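Local coordinates for DCN1-like protein 3 (Homo sapiens, PDB 4GBA) that promotes cullin neddylation by passing NEDD8 from N-terminally acetylated NEDD8-conjugating E2 enzymes to cullin C-terminal domain-RBX complexes, at residues A48-A53 and L87-Q92; K69-D74 and C80-S85; L145-S150 and V191-E196; A124-V129 and D139-F144. All blocks are in the same frame, centred on the assembly; numbering follows the deposited sequence.

Interaction 1 of 4, residues A48-A53 and L87-Q92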
loop_
_atom_site.group_PDB
_atom_site.type_symbol
_atom_site.label_atom_id
_atom_site.label_comp_id
_atom_site.label_asym_id
_atom_site.label_seq_id
_atom_site.Cartn_x
_atom_site.Cartn_y
_atom_site.Cartn_z
ATOM N N ALA A 48 6.680 -4.839 -4.477
ATOM C CA ALA A 48 7.398 -3.712 -3.891
ATOM C C ALA A 48 7.763 -4.015 -2.432
ATOM O O ALA A 48 8.855 -3.688 -1.972
ATOM C CB ALA A 48 6.556 -2.418 -3.984
ATOM N N TRP A 49 6.830 -4.632 -1.712
ATOM C CA TRP A 49 7.068 -5.069 -0.346
ATOM C C TRP A 49 8.267 -6.040 -0.282
ATOM O O TRP A 49 9.256 -5.767 0.398
ATOM C CB TRP A 49 5.783 -5.691 0.222
ATOM C CG TRP A 49 5.938 -6.415 1.558
ATOM C CD1 TRP A 49 6.490 -5.921 2.705
ATOM C CD2 TRP A 49 5.491 -7.748 1.871
ATOM N NE1 TRP A 49 6.416 -6.856 3.712
ATOM C CE2 TRP A 49 5.814 -7.986 3.228
ATOM C CE3 TRP A 49 4.855 -8.760 1.134
ATOM C CZ2 TRP A 49 5.526 -9.202 3.866
ATOM C CZ3 TRP A 49 4.566 -9.970 1.767
ATOM C CH2 TRP A 49 4.905 -10.179 3.122
ATOM N N LYS A 50 8.175 -7.150 -1.016
ATOM C CA LYS A 50 9.270 -8.125 -1.146
ATOM C C LYS A 50 10.618 -7.509 -1.565
ATOM O O LYS A 50 11.672 -7.938 -1.095
ATOM C CB LYS A 50 8.876 -9.222 -2.137
ATOM C CG LYS A 50 8.750 -10.565 -1.519
ATOM C CD LYS A 50 7.829 -10.530 -0.339
ATOM C CE LYS A 50 7.871 -11.865 0.390
ATOM N NZ LYS A 50 9.273 -12.239 0.645
ATOM N N PHE A 51 10.588 -6.512 -2.456
ATOM C CA PHE A 51 11.823 -5.859 -2.901
ATOM C C PHE A 51 12.242 -4.758 -1.937
ATOM O O PHE A 51 13.288 -4.129 -2.116
ATOM C CB PHE A 51 11.664 -5.262 -4.305
ATOM C CG PHE A 51 11.485 -6.290 -5.397
ATOM C CD1 PHE A 51 11.369 -7.640 -5.096
ATOM C CD2 PHE A 51 11.444 -5.901 -6.721
ATOM C CE1 PHE A 51 11.204 -8.581 -6.095
ATOM C CE2 PHE A 51 11.286 -6.834 -7.729
ATOM C CZ PHE A 51 11.168 -8.179 -7.413
ATOM N N GLN A 52 11.404 -4.509 -0.931
ATOM C CA GLN A 52 11.669 -3.461 0.058
ATOM C C GLN A 52 11.958 -2.108 -0.596
ATOM O O GLN A 52 12.967 -1.466 -0.278
ATOM C CB GLN A 52 12.868 -3.847 0.933
ATOM C CG GLN A 52 12.787 -5.218 1.573
ATOM C CD GLN A 52 13.862 -5.402 2.628
ATOM O OE1 GLN A 52 14.849 -6.110 2.416
ATOM N NE2 GLN A 52 13.685 -4.740 3.765
ATOM N N ALA A 53 11.089 -1.683 -1.510
ATOM C CA ALA A 53 11.311 -0.444 -2.243
ATOM C C ALA A 53 11.059 0.834 -1.398
ATOM O O ALA A 53 11.977 1.632 -1.137
ATOM C CB ALA A 53 10.474 -0.435 -3.496
ATOM N N LEU A 87 0.783 -14.135 -2.359
ATOM C CA LEU A 87 -0.559 -13.851 -1.869
ATOM C C LEU A 87 -0.799 -14.586 -0.551
ATOM O O LEU A 87 -1.330 -14.020 0.403
ATOM C CB LEU A 87 -1.620 -14.247 -2.907
ATOM C CG LEU A 87 -1.754 -13.359 -4.157
ATOM C CD1 LEU A 87 -2.529 -14.070 -5.256
ATOM C CD2 LEU A 87 -2.414 -12.041 -3.815
ATOM N N THR A 88 -0.398 -15.852 -0.510
ATOM C CA THR A 88 -0.545 -16.666 0.690
ATOM C C THR A 88 0.281 -16.118 1.837
ATOM O O THR A 88 -0.209 -16.003 2.958
ATOM C CB THR A 88 -0.169 -18.137 0.412
ATOM O OG1 THR A 88 -1.232 -18.747 -0.321
ATOM C CG2 THR A 88 0.028 -18.907 1.703
ATOM N N GLU A 89 1.532 -15.780 1.552
ATOM C CA GLU A 89 2.429 -15.204 2.558
ATOM C C GLU A 89 1.806 -13.975 3.221
ATOM O O GLU A 89 1.814 -13.846 4.447
ATOM C CB GLU A 89 3.745 -14.810 1.895
ATOM C CG GLU A 89 4.901 -14.542 2.836
ATOM C CD GLU A 89 6.203 -14.326 2.077
ATOM O OE1 GLU A 89 6.260 -14.659 0.873
ATOM O OE2 GLU A 89 7.174 -13.820 2.673
ATOM N N ALA A 90 1.255 -13.084 2.399
ATOM C CA ALA A 90 0.701 -11.814 2.870
ATOM C C ALA A 90 -0.546 -11.987 3.732
ATOM O O ALA A 90 -1.020 -11.032 4.337
ATOM C CB ALA A 90 0.408 -10.892 1.695
ATOM N N LYS A 91 -1.069 -13.208 3.786
ATOM C CA LYS A 91 -2.235 -13.511 4.613
ATOM C C LYS A 91 -1.868 -13.919 6.042
ATOM O O LYS A 91 -2.696 -13.824 6.942
ATOM C CB LYS A 91 -3.089 -14.606 3.967
ATOM C CG LYS A 91 -4.061 -14.095 2.924
ATOM C CD LYS A 91 -5.301 -14.970 2.878
ATOM C CE LYS A 91 -5.069 -16.234 2.058
ATOM N NZ LYS A 91 -5.325 -16.015 0.594
ATOM N N GLN A 92 -0.638 -14.385 6.242
ATOM C CA GLN A 92 -0.183 -14.765 7.573
ATOM C C GLN A 92 -0.102 -13.515 8.442
ATOM O O GLN A 92 0.328 -12.464 7.976
ATOM C CB GLN A 92 1.180 -15.467 7.522
ATOM C CG GLN A 92 1.311 -16.573 6.467
ATOM C CD GLN A 92 0.156 -17.594 6.477
ATOM O OE1 GLN A 92 0.007 -18.381 7.426
ATOM N NE2 GLN A 92 -0.654 -17.592 5.405
#
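In the N-terminal part of the DCUN1 (PONY) domain, Trp49 and Lys50 in the last turn of helix 42-50 meet Glu89 and Ala90 near the C-terminal end of helix 76-89. The two charged side chains approach from opposite directions. Lys50 is bent twice (chi2 53°, chi4 50°), and its CD lies 3.7 Å above one face of the neighbouring Trp49 ring, toward the rim. Glu89, by contrast, runs out straight, with CG anti to its own backbone N (chi1 -165°). Lys50 NZ forms a salt bridge with Glu89 OE2 at 3.3 Å, while Lys50 CE comes still closer to Glu89 OE2, at 3.1 Å. The carboxylate therefore lies alongside the last methylene as well as the ammonium group. Next to this pair, Trp49 CZ3 touches Ala90 CB at 4.3 Å, a loose apolar contact at an oblique approach. Glu89 OE2 has a second salt bridge, to Lys95, and Trp49 NE1 donates a hydrogen bond to Asp98, both partners lying on helix 93-107. With two lysines at one carboxylate oxygen, Glu89 should be favoured as the anion, and the carboxylate probably offsets part of the charge of Lys50 beside the indole.

Interaction 2 of 4, residues K69-D74 and C80-S85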
loop_
_atom_site.group_PDB
_atom_site.type_symbol
_atom_site.label_atom_id
_atom_site.label_comp_id
_atom_site.label_asym_id
_atom_site.label_seq_id
_atom_site.Cartn_x
_atom_site.Cartn_y
_atom_site.Cartn_z
ATOM N N LYS A 69 16.285 -12.293 -5.911
ATOM C CA LYS A 69 16.899 -13.355 -5.102
ATOM C C LYS A 69 15.996 -13.848 -3.971
ATOM O O LYS A 69 15.907 -15.041 -3.723
ATOM C CB LYS A 69 18.255 -12.912 -4.531
ATOM C CG LYS A 69 19.359 -12.776 -5.580
ATOM C CD LYS A 69 20.613 -12.103 -5.016
ATOM C CE LYS A 69 21.437 -11.487 -6.143
ATOM N NZ LYS A 69 22.470 -10.541 -5.635
ATOM N N ALA A 70 15.323 -12.927 -3.288
ATOM C CA ALA A 70 14.490 -13.285 -2.140
ATOM C C ALA A 70 13.330 -14.198 -2.519
ATOM O O ALA A 70 12.897 -15.024 -1.716
ATOM C CB ALA A 70 13.975 -12.028 -1.429
ATOM N N ILE A 71 12.820 -14.039 -3.737
ATOM C CA ILE A 71 11.695 -14.842 -4.197
ATOM C C ILE A 71 12.136 -15.893 -5.224
ATOM O O ILE A 71 11.312 -16.590 -5.813
ATOM C CB ILE A 71 10.567 -13.958 -4.750
ATOM C CG1 ILE A 71 11.045 -13.199 -5.993
ATOM C CG2 ILE A 71 10.101 -12.994 -3.661
ATOM C CD1 ILE A 71 9.940 -12.504 -6.774
ATOM N N SER A 72 13.450 -16.013 -5.400
ATOM C CA SER A 72 14.049 -17.005 -6.293
ATOM C C SER A 72 13.499 -16.931 -7.707
ATOM O O SER A 72 12.895 -17.886 -8.215
ATOM C CB SER A 72 13.915 -18.421 -5.720
ATOM O OG SER A 72 14.752 -18.541 -4.588
ATOM N N ALA A 73 13.717 -15.778 -8.327
ATOM C CA ALA A 73 13.322 -15.563 -9.702
ATOM C C ALA A 73 14.412 -14.762 -10.376
ATOM O O ALA A 73 15.051 -13.902 -9.763
ATOM C CB ALA A 73 11.984 -14.831 -9.778
ATOM N N ASP A 74 14.650 -15.085 -11.639
ATOM C CA ASP A 74 15.527 -14.285 -12.477
ATOM C C ASP A 74 14.819 -14.028 -13.819
ATOM O O ASP A 74 15.447 -13.696 -14.829
ATOM C CB ASP A 74 16.883 -14.966 -12.668
ATOM C CG ASP A 74 16.771 -16.315 -13.377
ATOM O OD1 ASP A 74 15.657 -16.703 -13.809
ATOM O OD2 ASP A 74 17.819 -16.983 -13.538
ATOM N N CYS A 80 6.033 -14.360 -11.932
ATOM C CA CYS A 80 4.600 -14.659 -11.990
ATOM C C CYS A 80 4.269 -15.943 -11.245
ATOM O O CYS A 80 3.250 -16.024 -10.567
ATOM C CB CYS A 80 4.087 -14.737 -13.437
ATOM S SG CYS A 80 4.187 -13.167 -14.324
ATOM N N ALA A 81 5.136 -16.942 -11.367
ATOM C CA ALA A 81 4.920 -18.221 -10.705
ATOM C C ALA A 81 4.901 -18.099 -9.172
ATOM O O ALA A 81 4.275 -18.918 -8.490
ATOM C CB ALA A 81 5.972 -19.221 -11.147
ATOM N N ARG A 82 5.576 -17.077 -8.636
ATOM C CA ARG A 82 5.630 -16.871 -7.189
ATOM C C ARG A 82 4.383 -16.194 -6.640
ATOM O O ARG A 82 4.112 -16.284 -5.440
ATOM C CB ARG A 82 6.853 -16.042 -6.787
ATOM C CG ARG A 82 8.187 -16.620 -7.228
ATOM C CD ARG A 82 8.355 -18.075 -6.821
ATOM N NE ARG A 82 9.693 -18.554 -7.167
ATOM C CZ ARG A 82 10.050 -19.834 -7.216
ATOM N NH1 ARG A 82 9.175 -20.798 -6.942
ATOM N NH2 ARG A 82 11.289 -20.144 -7.554
ATOM N N PHE A 83 3.635 -15.513 -7.510
ATOM C CA PHE A 83 2.515 -14.678 -7.071
ATOM C C PHE A 83 1.588 -15.389 -6.101
ATOM O O PHE A 83 1.358 -14.897 -5.010
ATOM C CB PHE A 83 1.739 -14.126 -8.264
ATOM C CG PHE A 83 2.335 -12.868 -8.842
ATOM C CD1 PHE A 83 2.966 -11.941 -8.017
ATOM C CD2 PHE A 83 2.259 -12.603 -10.202
ATOM C CE1 PHE A 83 3.509 -10.773 -8.541
ATOM C CE2 PHE A 83 2.808 -11.437 -10.729
ATOM C CZ PHE A 83 3.440 -10.524 -9.894
ATOM N N PRO A 84 1.079 -16.569 -6.476
ATOM C CA PRO A 84 0.140 -17.267 -5.583
ATOM C C PRO A 84 0.699 -17.483 -4.168
ATOM O O PRO A 84 -0.045 -17.378 -3.192
ATOM C CB PRO A 84 -0.085 -18.609 -6.289
ATOM C CG PRO A 84 0.222 -18.325 -7.747
ATOM C CD PRO A 84 1.328 -17.310 -7.727
ATOM N N SER A 85 1.991 -17.771 -4.055
ATOM C CA SER A 85 2.585 -17.995 -2.743
ATOM C C SER A 85 2.897 -16.661 -2.024
ATOM O O SER A 85 2.968 -16.602 -0.789
ATOM C CB SER A 85 3.825 -18.893 -2.858
ATOM O OG SER A 85 5.013 -18.125 -2.997
#
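The side chain of Arg82 starts out with CG anti to the carbonyl carbon (chi1 -57°), then folds at chi2 (-52°) before extending, which carries its guanidinium group to the backbone carbonyls of Ile71 and Ser72. The grip is uneven. Arg82 NH2 donates a nearly straight bond to Ser72 O, 2.8 Å long with an N-H...O angle of 170°, and this oxygen lies in the guanidinium plane. Arg82 NE is 2.9 Å from Ile71 O, but the bond is strongly bent and counts as weak; a second weak bond runs from Arg82 NE to Ser72 O at 3.4 Å. These acceptors sit where helix 61-71 ends in a Schellman motif, with Ser72 at the positive-phi position, so an arginine of the following helix, 76-89, ties down the turn that joins the two. Carbon atoms fill in around the polar centre: Arg82 CG approaches Ile71 CB at 4.3 Å, and Ser72 CB lies 3.6 Å from Arg82 NH2. Ile71 also packs on Lys50 of helix 42-50. On the arginine's own helix, Ser85 OG donates to Arg82 O over 3.2 Å, in the carbonyl plane and on a lone pair.

Interaction 3 of 4, residues L145-S150 and V191-E196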
loop_
_atom_site.group_PDB
_atom_site.type_symbol
_atom_site.label_atom_id
_atom_site.label_comp_id
_atom_site.label_asym_id
_atom_site.label_seq_id
_atom_site.Cartn_x
_atom_site.Cartn_y
_atom_site.Cartn_z
ATOM N N LEU A 145 -13.455 9.269 4.454
ATOM C CA LEU A 145 -12.244 9.985 4.062
ATOM C C LEU A 145 -12.312 10.663 2.691
ATOM O O LEU A 145 -11.626 11.655 2.461
ATOM C CB LEU A 145 -11.039 9.044 4.085
ATOM C CG LEU A 145 -10.585 8.495 5.431
ATOM C CD1 LEU A 145 -9.476 7.447 5.204
ATOM C CD2 LEU A 145 -10.113 9.631 6.327
ATOM N N THR A 146 -13.092 10.107 1.770
ATOM C CA THR A 146 -13.255 10.719 0.452
ATOM C C THR A 146 -14.123 11.970 0.605
ATOM O O THR A 146 -13.877 13.011 -0.013
ATOM C CB THR A 146 -13.893 9.741 -0.566
ATOM O OG1 THR A 146 -15.225 9.420 -0.152
ATOM C CG2 THR A 146 -13.080 8.456 -0.663
ATOM N N GLU A 147 -15.134 11.864 1.456
ATOM C CA GLU A 147 -15.944 13.009 1.804
ATOM C C GLU A 147 -15.083 14.026 2.543
ATOM O O GLU A 147 -15.131 15.224 2.256
ATOM C CB GLU A 147 -17.109 12.560 2.669
ATOM C CG GLU A 147 -17.932 13.697 3.211
ATOM C CD GLU A 147 -19.275 13.231 3.736
ATOM O OE1 GLU A 147 -19.775 12.192 3.239
ATOM O OE2 GLU A 147 -19.823 13.903 4.645
ATOM N N ASN A 148 -14.282 13.539 3.490
ATOM C CA ASN A 148 -13.371 14.383 4.267
ATOM C C ASN A 148 -14.077 15.518 5.017
ATOM O O ASN A 148 -13.682 16.683 4.913
ATOM C CB ASN A 148 -12.246 14.942 3.380
ATOM C CG ASN A 148 -11.104 15.543 4.194
ATOM O OD1 ASN A 148 -10.984 15.300 5.401
ATOM N ND2 ASN A 148 -10.254 16.323 3.534
ATOM N N PRO A 149 -15.111 15.168 5.797
ATOM C CA PRO A 149 -15.930 16.114 6.568
ATOM C C PRO A 149 -15.095 17.166 7.288
ATOM O O PRO A 149 -15.472 18.333 7.268
ATOM C CB PRO A 149 -16.618 15.221 7.608
ATOM C CG PRO A 149 -16.688 13.884 6.968
ATOM C CD PRO A 149 -15.490 13.766 6.050
ATOM N N SER A 150 -13.988 16.758 7.910
ATOM C CA SER A 150 -13.205 17.658 8.760
ATOM C C SER A 150 -11.973 18.227 8.064
ATOM O O SER A 150 -11.073 18.758 8.716
ATOM C CB SER A 150 -12.804 16.971 10.082
ATOM O OG SER A 150 -12.000 15.812 9.883
ATOM N N VAL A 191 -16.419 8.037 13.848
ATOM C CA VAL A 191 -17.499 7.362 14.541
ATOM C C VAL A 191 -18.756 8.239 14.567
ATOM O O VAL A 191 -19.868 7.750 14.370
ATOM C CB VAL A 191 -17.071 6.920 15.951
ATOM C CG1 VAL A 191 -18.284 6.590 16.802
ATOM C CG2 VAL A 191 -16.131 5.714 15.855
ATOM N N GLU A 192 -18.572 9.538 14.787
ATOM C CA GLU A 192 -19.692 10.473 14.772
ATOM C C GLU A 192 -20.326 10.481 13.386
ATOM O O GLU A 192 -21.521 10.206 13.235
ATOM C CB GLU A 192 -19.251 11.893 15.169
ATOM C CG GLU A 192 -18.528 11.993 16.526
ATOM C CD GLU A 192 -19.271 11.290 17.674
ATOM O OE1 GLU A 192 -19.808 11.991 18.564
ATOM O OE2 GLU A 192 -19.306 10.034 17.697
ATOM N N TRP A 193 -19.508 10.788 12.382
ATOM C CA TRP A 193 -19.939 10.762 10.991
ATOM C C TRP A 193 -20.672 9.470 10.632
ATOM O O TRP A 193 -21.632 9.479 9.862
ATOM C CB TRP A 193 -18.733 10.943 10.079
ATOM C CG TRP A 193 -19.044 10.861 8.598
ATOM C CD1 TRP A 193 -19.271 11.913 7.746
ATOM C CD2 TRP A 193 -19.133 9.671 7.791
ATOM N NE1 TRP A 193 -19.500 11.449 6.470
ATOM C CE2 TRP A 193 -19.419 10.074 6.470
ATOM C CE3 TRP A 193 -19.000 8.299 8.058
ATOM C CZ2 TRP A 193 -19.576 9.164 5.420
ATOM C CZ3 TRP A 193 -19.161 7.392 7.014
ATOM C CH2 TRP A 193 -19.443 7.828 5.714
ATOM N N GLU A 194 -20.216 8.361 11.197
ATOM C CA GLU A 194 -20.784 7.061 10.881
ATOM C C GLU A 194 -22.084 6.812 11.644
ATOM O O GLU A 194 -22.953 6.070 11.177
ATOM C CB GLU A 194 -19.771 5.951 11.160
ATOM C CG GLU A 194 -20.351 4.550 11.092
ATOM C CD GLU A 194 -20.791 4.157 9.688
ATOM O OE1 GLU A 194 -20.601 4.973 8.756
ATOM O OE2 GLU A 194 -21.321 3.034 9.518
ATOM N N MET A 195 -22.213 7.423 12.819
ATOM C CA MET A 195 -23.489 7.420 13.541
ATOM C C MET A 195 -24.538 8.233 12.777
ATOM O O MET A 195 -25.686 7.819 12.644
ATOM C CB MET A 195 -23.329 7.976 14.965
ATOM C CG MET A 195 -22.624 7.030 15.916
ATOM S SD MET A 195 -23.208 5.340 15.676
ATOM C CE MET A 195 -24.602 5.249 16.798
ATOM N N GLU A 196 -24.133 9.392 12.274
ATOM C CA GLU A 196 -25.043 10.234 11.514
ATOM C C GLU A 196 -25.545 9.538 10.253
ATOM O O GLU A 196 -26.733 9.623 9.933
ATOM C CB GLU A 196 -24.398 11.577 11.159
ATOM C CG GLU A 196 -25.139 12.346 10.069
ATOM C CD GLU A 196 -26.607 12.606 10.410
ATOM O OE1 GLU A 196 -26.921 12.764 11.613
ATOM O OE2 GLU A 196 -27.444 12.647 9.475
#
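Trp193 NE1 donates to Glu147 OE2 at 3.1 Å, with an N-H...O angle of 153°. From the indole's standpoint the bond is regular, because the acceptor lies practically in the ring plane. From the carboxylate's it is not: the donor stands well above the plane of the acid, 64° out of it, and the two flat groups are turned 73° against each other. Glu147 reaches the edge of the ring as an extended chain whose CG is anti to the backbone N, and its OE1 also lies near the ring plane, 3.7 Å from Trp193 CZ2. The contact fastens the C-terminal end of helix 138-147 to helix 185-199 within the cullin-binding part of the DCUN1 domain. Helix 138-147 ends just before Asn148, which adopts positive phi, and the chain then turns so that Pro149 also faces the indole. Pro149 CG comes within 3.3 Å of Trp193 CD1, a tight approach in which the two side chains cross at about a right angle. Phe144, one turn earlier on helix 138-147, makes an edge-to-face pair with Trp193.

Interaction 4 of 4, residues A124-V129 and D139-F144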
loop_
_atom_site.group_PDB
_atom_site.type_symbol
_atom_site.label_atom_id
_atom_site.label_comp_id
_atom_site.label_asym_id
_atom_site.label_seq_id
_atom_site.Cartn_x
_atom_site.Cartn_y
_atom_site.Cartn_z
ATOM N N ALA A 124 -6.356 5.051 -1.281
ATOM C CA ALA A 124 -6.021 4.020 -2.251
ATOM C C ALA A 124 -5.214 2.874 -1.627
ATOM O O ALA A 124 -5.468 1.696 -1.911
ATOM C CB ALA A 124 -5.254 4.633 -3.416
ATOM N N LEU A 125 -4.248 3.225 -0.786
ATOM C CA LEU A 125 -3.368 2.236 -0.153
ATOM C C LEU A 125 -4.083 1.428 0.920
ATOM O O LEU A 125 -3.855 0.236 1.057
ATOM C CB LEU A 125 -2.129 2.905 0.419
ATOM C CG LEU A 125 -1.152 3.353 -0.660
ATOM C CD1 LEU A 125 0.073 3.999 -0.038
ATOM C CD2 LEU A 125 -0.768 2.160 -1.527
ATOM N N TRP A 126 -4.982 2.061 1.664
ATOM C CA TRP A 126 -5.789 1.299 2.609
ATOM C C TRP A 126 -6.637 0.250 1.907
ATOM O O TRP A 126 -6.690 -0.891 2.346
ATOM C CB TRP A 126 -6.670 2.209 3.451
ATOM C CG TRP A 126 -6.101 2.478 4.810
ATOM C CD1 TRP A 126 -5.450 1.592 5.617
ATOM C CD2 TRP A 126 -6.122 3.723 5.511
ATOM N NE1 TRP A 126 -5.074 2.202 6.785
ATOM C CE2 TRP A 126 -5.470 3.512 6.749
ATOM C CE3 TRP A 126 -6.636 4.995 5.219
ATOM C CZ2 TRP A 126 -5.324 4.534 7.702
ATOM C CZ3 TRP A 126 -6.481 6.007 6.158
ATOM C CH2 TRP A 126 -5.833 5.769 7.389
ATOM N N LYS A 127 -7.302 0.647 0.821
ATOM C CA LYS A 127 -8.081 -0.272 -0.005
ATOM C C LYS A 127 -7.202 -1.411 -0.535
ATOM O O LYS A 127 -7.557 -2.582 -0.450
ATOM C CB LYS A 127 -8.669 0.496 -1.182
ATOM C CG LYS A 127 -9.843 -0.167 -1.877
ATOM C CD LYS A 127 -10.508 0.803 -2.876
ATOM C CE LYS A 127 -10.681 2.213 -2.265
ATOM N NZ LYS A 127 -11.380 3.225 -3.147
ATOM N N LEU A 128 -6.054 -1.048 -1.091
ATOM C CA LEU A 128 -5.122 -2.019 -1.632
ATOM C C LEU A 128 -4.589 -3.017 -0.575
ATOM O O LEU A 128 -4.640 -4.238 -0.777
ATOM C CB LEU A 128 -3.962 -1.309 -2.347
ATOM C CG LEU A 128 -3.207 -2.185 -3.353
ATOM C CD1 LEU A 128 -4.187 -2.758 -4.371
ATOM C CD2 LEU A 128 -2.101 -1.408 -4.038
ATOM N N VAL A 129 -4.089 -2.509 0.547
ATOM C CA VAL A 129 -3.447 -3.375 1.536
ATOM C C VAL A 129 -4.417 -4.403 2.156
ATOM O O VAL A 129 -4.019 -5.527 2.493
ATOM C CB VAL A 129 -2.665 -2.554 2.613
ATOM C CG1 VAL A 129 -3.611 -1.864 3.587
ATOM C CG2 VAL A 129 -1.666 -3.443 3.354
ATOM N N ASP A 139 -15.123 -0.104 4.454
ATOM C CA ASP A 139 -15.915 0.571 3.420
ATOM C C ASP A 139 -16.359 1.970 3.854
ATOM O O ASP A 139 -16.196 2.939 3.103
ATOM C CB ASP A 139 -17.141 -0.262 3.003
ATOM C CG ASP A 139 -16.765 -1.589 2.335
ATOM O OD1 ASP A 139 -15.731 -1.654 1.623
ATOM O OD2 ASP A 139 -17.517 -2.575 2.524
ATOM N N GLN A 140 -16.919 2.073 5.059
ATOM C CA GLN A 140 -17.406 3.361 5.557
ATOM C C GLN A 140 -16.264 4.302 5.922
ATOM O O GLN A 140 -16.343 5.513 5.698
ATOM C CB GLN A 140 -18.342 3.174 6.752
ATOM C CG GLN A 140 -19.645 2.470 6.407
ATOM C CD GLN A 140 -20.343 3.056 5.174
ATOM O OE1 GLN A 140 -20.171 4.232 4.831
ATOM N NE2 GLN A 140 -21.133 2.223 4.500
ATOM N N TRP A 141 -15.199 3.739 6.483
ATOM C CA TRP A 141 -14.025 4.523 6.817
ATOM C C TRP A 141 -13.496 5.220 5.566
ATOM O O TRP A 141 -13.098 6.377 5.622
ATOM C CB TRP A 141 -12.949 3.638 7.474
ATOM C CG TRP A 141 -11.569 4.258 7.539
ATOM C CD1 TRP A 141 -10.512 3.978 6.727
ATOM C CD2 TRP A 141 -11.115 5.265 8.452
ATOM N NE1 TRP A 141 -9.425 4.741 7.074
ATOM C CE2 TRP A 141 -9.765 5.541 8.138
ATOM C CE3 TRP A 141 -11.713 5.960 9.512
ATOM C CZ2 TRP A 141 -8.998 6.478 8.842
ATOM C CZ3 TRP A 141 -10.956 6.889 10.208
ATOM C CH2 TRP A 141 -9.611 7.142 9.869
ATOM N N LEU A 142 -13.504 4.519 4.435
ATOM C CA LEU A 142 -13.000 5.091 3.188
ATOM C C LEU A 142 -14.002 6.058 2.539
ATOM O O LEU A 142 -13.600 6.983 1.825
ATOM C CB LEU A 142 -12.573 3.993 2.194
ATOM C CG LEU A 142 -11.428 3.040 2.578
ATOM C CD1 LEU A 142 -11.361 1.870 1.602
ATOM C CD2 LEU A 142 -10.059 3.739 2.687
ATOM N N ASN A 143 -15.297 5.831 2.768
ATOM C CA ASN A 143 -16.327 6.790 2.355
ATOM C C ASN A 143 -16.158 8.081 3.125
ATOM O O ASN A 143 -16.219 9.174 2.558
ATOM C CB ASN A 143 -17.732 6.248 2.614
ATOM C CG ASN A 143 -18.121 5.143 1.649
ATOM O OD1 ASN A 143 -17.580 5.040 0.541
ATOM N ND2 ASN A 143 -19.076 4.313 2.063
ATOM N N PHE A 144 -15.950 7.933 4.429
ATOM C CA PHE A 144 -15.722 9.055 5.324
ATOM C C PHE A 144 -14.544 9.915 4.854
ATOM O O PHE A 144 -14.630 11.136 4.829
ATOM C CB PHE A 144 -15.520 8.529 6.754
ATOM C CG PHE A 144 -14.859 9.505 7.686
ATOM C CD1 PHE A 144 -15.571 10.558 8.227
ATOM C CD2 PHE A 144 -13.528 9.355 8.037
ATOM C CE1 PHE A 144 -14.959 11.453 9.090
ATOM C CE2 PHE A 144 -12.912 10.252 8.899
ATOM C CZ PHE A 144 -13.626 11.294 9.426
#
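Trp126 on helix 119-129 can be traced from CB outward across its contact with Trp141 and Leu142 of helix 138-147. The segments run antiparallel, with axes 10.7 Å apart and N-to-C directions at 167°, in the cullin-binding part of a fold assigned to the EF-hand clan. Trp126 CB meets the methyl Leu142 CD2 at 3.8 Å. Further out, the benzo half of the indole lies under the edge of Trp141: Trp126 CE3 is 3.4 Å and Trp126 CZ3 3.3 Å from Trp141 NE1, while Trp126 CH2 packs against Trp141 CZ2 at 3.6 Å. This is a T-shaped stack, with the planes at 79° and the centroids of the Trp126 six-membered ring and the Trp141 five-membered ring 4.6 Å apart. CG of Trp141 is anti to its backbone N (chi1 165°), sending the indole toward helix 119-129, and its N-H is directed into the Trp126 six-membered ring, consistent with an N-H...pi interaction. The polar atom of the other ring, Trp126 NE1, is satisfied by Tyr100 OH. Around the pair, Trp160 stacks on Trp126 and Phe163 on Trp141, giving a buried aromatic cluster. The acetylated E2 peptide packs elsewhere on helix 119-129, against Ala124, Leu125 and Leu128. At the solvent-facing border of the contact, the two methyls of Leu142 diverge: CD2 goes to Trp126, whereas Leu142 CD1 rests 3.9 Å from Lys127 CE.

In the fold
From the N terminus, interaction 1 opens at 48-53 and closes at 87-92, bringing the end of helix 42-50 to that of helix 76-89. Interaction 2 falls wholly within that span, closing the short turn from 69-74 to 80-85, and the two touch where Lys50 packs on Ile71. The chain then enters its second half. Interaction 4 joins the consecutive helices 119-129 and 138-147 and closes before interaction 3 opens at 145-150; the latter draws in the C-terminal helix 185-199. These two share helix 138-147 and touch, their centres about 13 Å apart. No loops cross, and interactions 2 and 3 lie at opposite ends, about 41 Å between centres.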